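Atg1 tMIT (Kluyveromyces marxianus, PDB 4P1N) forms the tandem MIT region of a serine/threonine protein kinase that is essential for autophagy and required for autophagosome formation. Local coordinates at residues 193-198 against 213-218; 207-212 against 268-273. All coordinates share one frame; numbering follows the deposited sequence.

In the fold
Both contacts lie in the second MIT domain of Atg1 and share helix 209-227. Contact 1 joins that helix to helix 184-204, its antiparallel neighbour, and is buried. Contact 2 joins the first turn of the same helix to the C-terminal end of helix 250-273 and is partly buried. Their centres are about 11 Å apart. Contact 1 packs small and branched side chains, with one serine hydroxyl at a tyrosine edge. Contact 2 sets a leucine methyl over a tyrosine face, with a lysine chain crossing near the phenol oxygen. Glu213 of contact 1 forms a salt bridge with Lys271 of contact 2, OE2 to NZ 2.8 Å. Glu203 hydrogen-bonds with Tyr216 and forms a salt bridge with Lys273.

Contact 1 of 2, residues 193-198 against 213-218; sequences LDISRN and ELAYAT
Ile195 and Ala215 meet at the centre of this contact. Ile195 CG2 lies 3.6 Å from Ala215 CB and 3.5 Å from Ala215 O, so one methyl packs on both side chain and backbone. This branch stands anti to the backbone N of Ile195, while CG1 takes the place anti to the carbonyl carbon (chi1 -69°). The other arm of Ile195 ends at CD1, 4.1 Å from Thr218 CG2. These two side chains run roughly perpendicular. Next to them, Ser196 OG approaches the edge of the Tyr216 ring, near its plane, 3.6 Å from CD1. The CB of Tyr216 points away from helix 184-204, but the ring reaches back toward Ser196. Its CE1 comes 3.8 Å from Ser196 O.

The two segments belong to the antiparallel helices 184-204 and 209-227, consecutive helices of the second MIT domain, a three-helix bundle. The axes of segments 193-198 and 213-218 approach to 8.4 Å, with 156° between their N-to-C directions. The small residues Ala215 and Ser196 are consistent with this spacing.

Other bonds hold the polar ends. Ser196 OG hydrogen-bonds with Ser219 OG, and Tyr216 OH with Glu203 OE2, so the ring is tied at its far end to the helix it packs on. Thr218 OG1 donates to Leu214 O at 2.7 Å. That carbonyl also takes Thr218 N, from the opposite face of its plane. Ile263 and Arg266 of helix 250-273 touch Ser196 and Tyr216, respectively. A chain of another protein also packs on Ser196 and Tyr216.

Contact 2 of 2, residues 207-212 against 268-273; sequences GNYNTC and KALKSK
The Tyr209 ring carries Leu270 CD2 over one face, 3.5 Å above the plane and displaced from the centre to the CD1 side. This is a CH-pi contact, with the methyl 3.9 Å from the ring centroid. Its nearest ring atom is CD1. At the phenol end, Lys273 CE approaches obliquely and lies 3.6 Å from Tyr209 OH. The lysine chain lies across the tyrosine, nearly perpendicular to it, and bends at chi3. Its NZ makes a salt bridge with Glu203 OE1.

The second methyl of Leu270, CD1, sits 3.6 Å from Tyr209 O and 4.0 Å from Cys212 CB. CG is anti to the backbone N of Leu270 (chi1 -158°), which carries the branch toward helix 209-227. An unusual chi2 of -127° then sets CD2 on the ring and CD1 by the backbone. The first turn of helix 209-227 is capped by Asn208 at the N-cap. Its OD1 accepts from Thr211 N at 3.2 Å, in the carbonyl plane and on a lone pair.

Thr211 OG1 also hydrogen-bonds with Asn134 of the second subunit. The contact joins the second and third helices of the three-helix MIT bundle, at the start of helix 209-227 and the end of helix 250-273, while Leu202 and Glu203 of helix 184-204 pack against Cys212.

Contact 1 of 2, residues 193-198 against 213-218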
# COMPACT_ATOMS: atom_id res chain seq x y z
N LEU B 193 -24.62 -3.52 4.07
CA LEU B 193 -25.83 -4.32 3.88
C LEU B 193 -26.27 -4.34 2.41
O LEU B 193 -26.71 -5.37 1.93
CB LEU B 193 -26.96 -3.82 4.78
CG LEU B 193 -26.98 -4.44 6.20
CD1 LEU B 193 -25.62 -4.62 6.83
CD2 LEU B 193 -27.84 -3.65 7.16
N ASP B 194 -26.11 -3.22 1.69
CA ASP B 194 -26.35 -3.23 0.23
C ASP B 194 -25.43 -4.20 -0.49
O ASP B 194 -25.87 -4.93 -1.36
CB ASP B 194 -26.08 -1.86 -0.39
CG ASP B 194 -27.09 -0.83 -0.02
OD1 ASP B 194 -28.23 -1.16 0.37
OD2 ASP B 194 -26.73 0.35 -0.14
N ILE B 195 -24.15 -4.19 -0.16
CA ILE B 195 -23.19 -5.08 -0.79
C ILE B 195 -23.56 -6.55 -0.55
O ILE B 195 -23.51 -7.35 -1.49
CB ILE B 195 -21.75 -4.85 -0.31
CG1 ILE B 195 -21.24 -3.50 -0.83
CG2 ILE B 195 -20.84 -5.96 -0.85
CD1 ILE B 195 -20.02 -2.99 -0.10
N SER B 196 -23.94 -6.90 0.69
CA SER B 196 -24.34 -8.28 1.00
C SER B 196 -25.70 -8.66 0.36
O SER B 196 -25.90 -9.82 -0.05
CB SER B 196 -24.37 -8.55 2.50
OG SER B 196 -23.04 -8.88 2.96
N ARG B 197 -26.63 -7.70 0.31
CA ARG B 197 -27.90 -7.92 -0.33
C ARG B 197 -27.68 -8.20 -1.81
O ARG B 197 -28.21 -9.16 -2.32
CB ARG B 197 -28.82 -6.72 -0.14
CG ARG B 197 -30.20 -6.92 -0.74
CD ARG B 197 -31.02 -5.64 -0.71
NE ARG B 197 -30.56 -4.71 -1.75
CZ ARG B 197 -30.07 -3.49 -1.54
NH1 ARG B 197 -29.98 -2.98 -0.31
NH2 ARG B 197 -29.66 -2.77 -2.57
N ASN B 198 -26.92 -7.34 -2.49
CA ASN B 198 -26.53 -7.59 -3.88
C ASN B 198 -25.77 -8.93 -4.08
O ASN B 198 -25.93 -9.59 -5.10
CB ASN B 198 -25.64 -6.45 -4.42
CG ASN B 198 -26.41 -5.16 -4.73
OD1 ASN B 198 -25.80 -4.10 -4.83
ND2 ASN B 198 -27.69 -5.24 -4.91
N GLU B 213 -18.08 -14.04 -2.80
CA GLU B 213 -17.23 -14.23 -1.61
C GLU B 213 -16.57 -12.94 -1.17
O GLU B 213 -16.54 -12.61 0.00
CB GLU B 213 -16.13 -15.27 -1.86
CG GLU B 213 -15.07 -15.32 -0.74
CD GLU B 213 -14.11 -16.51 -0.81
OE1 GLU B 213 -14.10 -17.21 -1.84
OE2 GLU B 213 -13.35 -16.72 0.17
N LEU B 214 -16.03 -12.22 -2.14
CA LEU B 214 -15.38 -10.95 -1.88
C LEU B 214 -16.37 -9.91 -1.39
O LEU B 214 -16.04 -9.14 -0.49
CB LEU B 214 -14.68 -10.47 -3.13
CG LEU B 214 -13.69 -9.35 -2.80
CD1 LEU B 214 -12.27 -9.82 -3.10
CD2 LEU B 214 -14.06 -8.10 -3.56
N ALA B 215 -17.57 -9.89 -1.96
CA ALA B 215 -18.60 -8.98 -1.48
C ALA B 215 -18.96 -9.23 -0.01
O ALA B 215 -18.89 -8.31 0.81
CB ALA B 215 -19.83 -9.02 -2.36
N TYR B 216 -19.28 -10.47 0.35
CA TYR B 216 -19.58 -10.74 1.76
C TYR B 216 -18.39 -10.33 2.65
O TYR B 216 -18.59 -9.75 3.70
CB TYR B 216 -19.89 -12.20 2.01
CG TYR B 216 -21.15 -12.72 1.36
CD1 TYR B 216 -22.37 -12.09 1.56
CD2 TYR B 216 -21.13 -13.88 0.60
CE1 TYR B 216 -23.52 -12.56 1.00
CE2 TYR B 216 -22.29 -14.38 0.04
CZ TYR B 216 -23.48 -13.71 0.23
OH TYR B 216 -24.63 -14.19 -0.32
N ALA B 217 -17.17 -10.67 2.24
CA ALA B 217 -16.00 -10.38 3.07
C ALA B 217 -15.88 -8.85 3.24
O ALA B 217 -15.56 -8.32 4.33
CB ALA B 217 -14.74 -10.98 2.44
N THR B 218 -16.17 -8.14 2.15
CA THR B 218 -16.16 -6.67 2.18
C THR B 218 -17.17 -6.11 3.17
O THR B 218 -16.79 -5.25 3.98
CB THR B 218 -16.39 -6.07 0.80
OG1 THR B 218 -15.37 -6.55 -0.08
CG2 THR B 218 -16.37 -4.53 0.86

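Contact 2 of 2, residues 207-212 against 268-273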
# COMPACT_ATOMS: atom_id res chain seq x y z
N GLY B 207 -24.47 -16.60 -10.17
CA GLY B 207 -23.36 -15.72 -10.47
C GLY B 207 -22.05 -16.28 -9.98
O GLY B 207 -22.02 -17.29 -9.27
N ASN B 208 -20.98 -15.59 -10.33
CA ASN B 208 -19.64 -16.03 -9.99
C ASN B 208 -19.40 -16.06 -8.48
O ASN B 208 -19.55 -15.05 -7.79
CB ASN B 208 -18.62 -15.14 -10.68
CG ASN B 208 -17.21 -15.63 -10.48
OD1 ASN B 208 -16.63 -15.44 -9.41
ND2 ASN B 208 -16.66 -16.29 -11.50
N TYR B 209 -19.01 -17.22 -7.97
CA TYR B 209 -18.85 -17.41 -6.53
C TYR B 209 -17.77 -16.56 -5.89
O TYR B 209 -17.94 -16.12 -4.76
CB TYR B 209 -18.64 -18.89 -6.20
CG TYR B 209 -19.92 -19.69 -6.27
CD1 TYR B 209 -21.18 -19.06 -6.21
CD2 TYR B 209 -19.90 -21.06 -6.40
CE1 TYR B 209 -22.36 -19.78 -6.28
CE2 TYR B 209 -21.08 -21.80 -6.46
CZ TYR B 209 -22.30 -21.15 -6.40
OH TYR B 209 -23.48 -21.85 -6.46
N ASN B 210 -16.66 -16.35 -6.58
CA ASN B 210 -15.59 -15.53 -6.05
C ASN B 210 -16.09 -14.12 -5.83
O ASN B 210 -15.81 -13.52 -4.79
CB ASN B 210 -14.40 -15.52 -7.00
CG ASN B 210 -13.74 -16.88 -7.13
OD1 ASN B 210 -12.82 -17.05 -7.91
ND2 ASN B 210 -14.21 -17.85 -6.36
N THR B 211 -16.86 -13.63 -6.80
CA THR B 211 -17.43 -12.28 -6.73
C THR B 211 -18.27 -12.17 -5.48
O THR B 211 -18.12 -11.23 -4.71
CB THR B 211 -18.25 -11.97 -8.01
OG1 THR B 211 -17.39 -12.07 -9.15
CG2 THR B 211 -18.86 -10.60 -7.99
N CYS B 212 -19.13 -13.17 -5.26
CA CYS B 212 -19.97 -13.20 -4.08
C CYS B 212 -19.17 -13.26 -2.79
O CYS B 212 -19.53 -12.59 -1.83
CB CYS B 212 -20.90 -14.40 -4.12
SG CYS B 212 -22.02 -14.38 -5.51
N LYS B 268 -19.76 -18.63 4.98
CA LYS B 268 -19.36 -20.02 5.23
C LYS B 268 -20.14 -21.02 4.37
O LYS B 268 -19.57 -21.99 3.83
CB LYS B 268 -19.57 -20.37 6.71
CG LYS B 268 -18.59 -19.66 7.63
CD LYS B 268 -18.82 -20.07 9.07
CE LYS B 268 -17.89 -19.31 10.00
NZ LYS B 268 -18.34 -19.41 11.42
N ALA B 269 -21.44 -20.80 4.25
CA ALA B 269 -22.28 -21.66 3.39
C ALA B 269 -21.77 -21.61 1.96
O ALA B 269 -21.56 -22.63 1.31
CB ALA B 269 -23.73 -21.21 3.42
N LEU B 270 -21.56 -20.39 1.48
CA LEU B 270 -21.04 -20.21 0.14
C LEU B 270 -19.69 -20.93 -0.04
O LEU B 270 -19.45 -21.57 -1.06
CB LEU B 270 -20.87 -18.73 -0.14
CG LEU B 270 -20.82 -18.21 -1.57
CD1 LEU B 270 -19.57 -17.36 -1.74
CD2 LEU B 270 -20.94 -19.25 -2.68
N LYS B 271 -18.81 -20.83 0.93
CA LYS B 271 -17.50 -21.51 0.83
C LYS B 271 -17.64 -23.02 0.76
O LYS B 271 -16.85 -23.69 0.06
CB LYS B 271 -16.62 -21.13 2.00
CG LYS B 271 -16.31 -19.64 1.98
CD LYS B 271 -14.89 -19.34 1.56
CE LYS B 271 -13.98 -19.16 2.77
NZ LYS B 271 -12.83 -18.28 2.39
N SER B 272 -18.63 -23.55 1.46
CA SER B 272 -18.91 -24.98 1.43
C SER B 272 -19.28 -25.43 0.04
O SER B 272 -18.80 -26.46 -0.42
CB SER B 272 -20.06 -25.33 2.38
OG SER B 272 -19.84 -24.76 3.64
N LYS B 273 -20.14 -24.66 -0.62
CA LYS B 273 -20.56 -24.95 -1.99
C LYS B 273 -19.42 -24.89 -3.02
O LYS B 273 -19.45 -25.65 -3.98
CB LYS B 273 -21.68 -24.00 -2.42
CG LYS B 273 -23.01 -24.26 -1.72
CD LYS B 273 -23.89 -23.02 -1.66
CE LYS B 273 -24.39 -22.61 -3.04
NZ LYS B 273 -25.04 -21.27 -3.00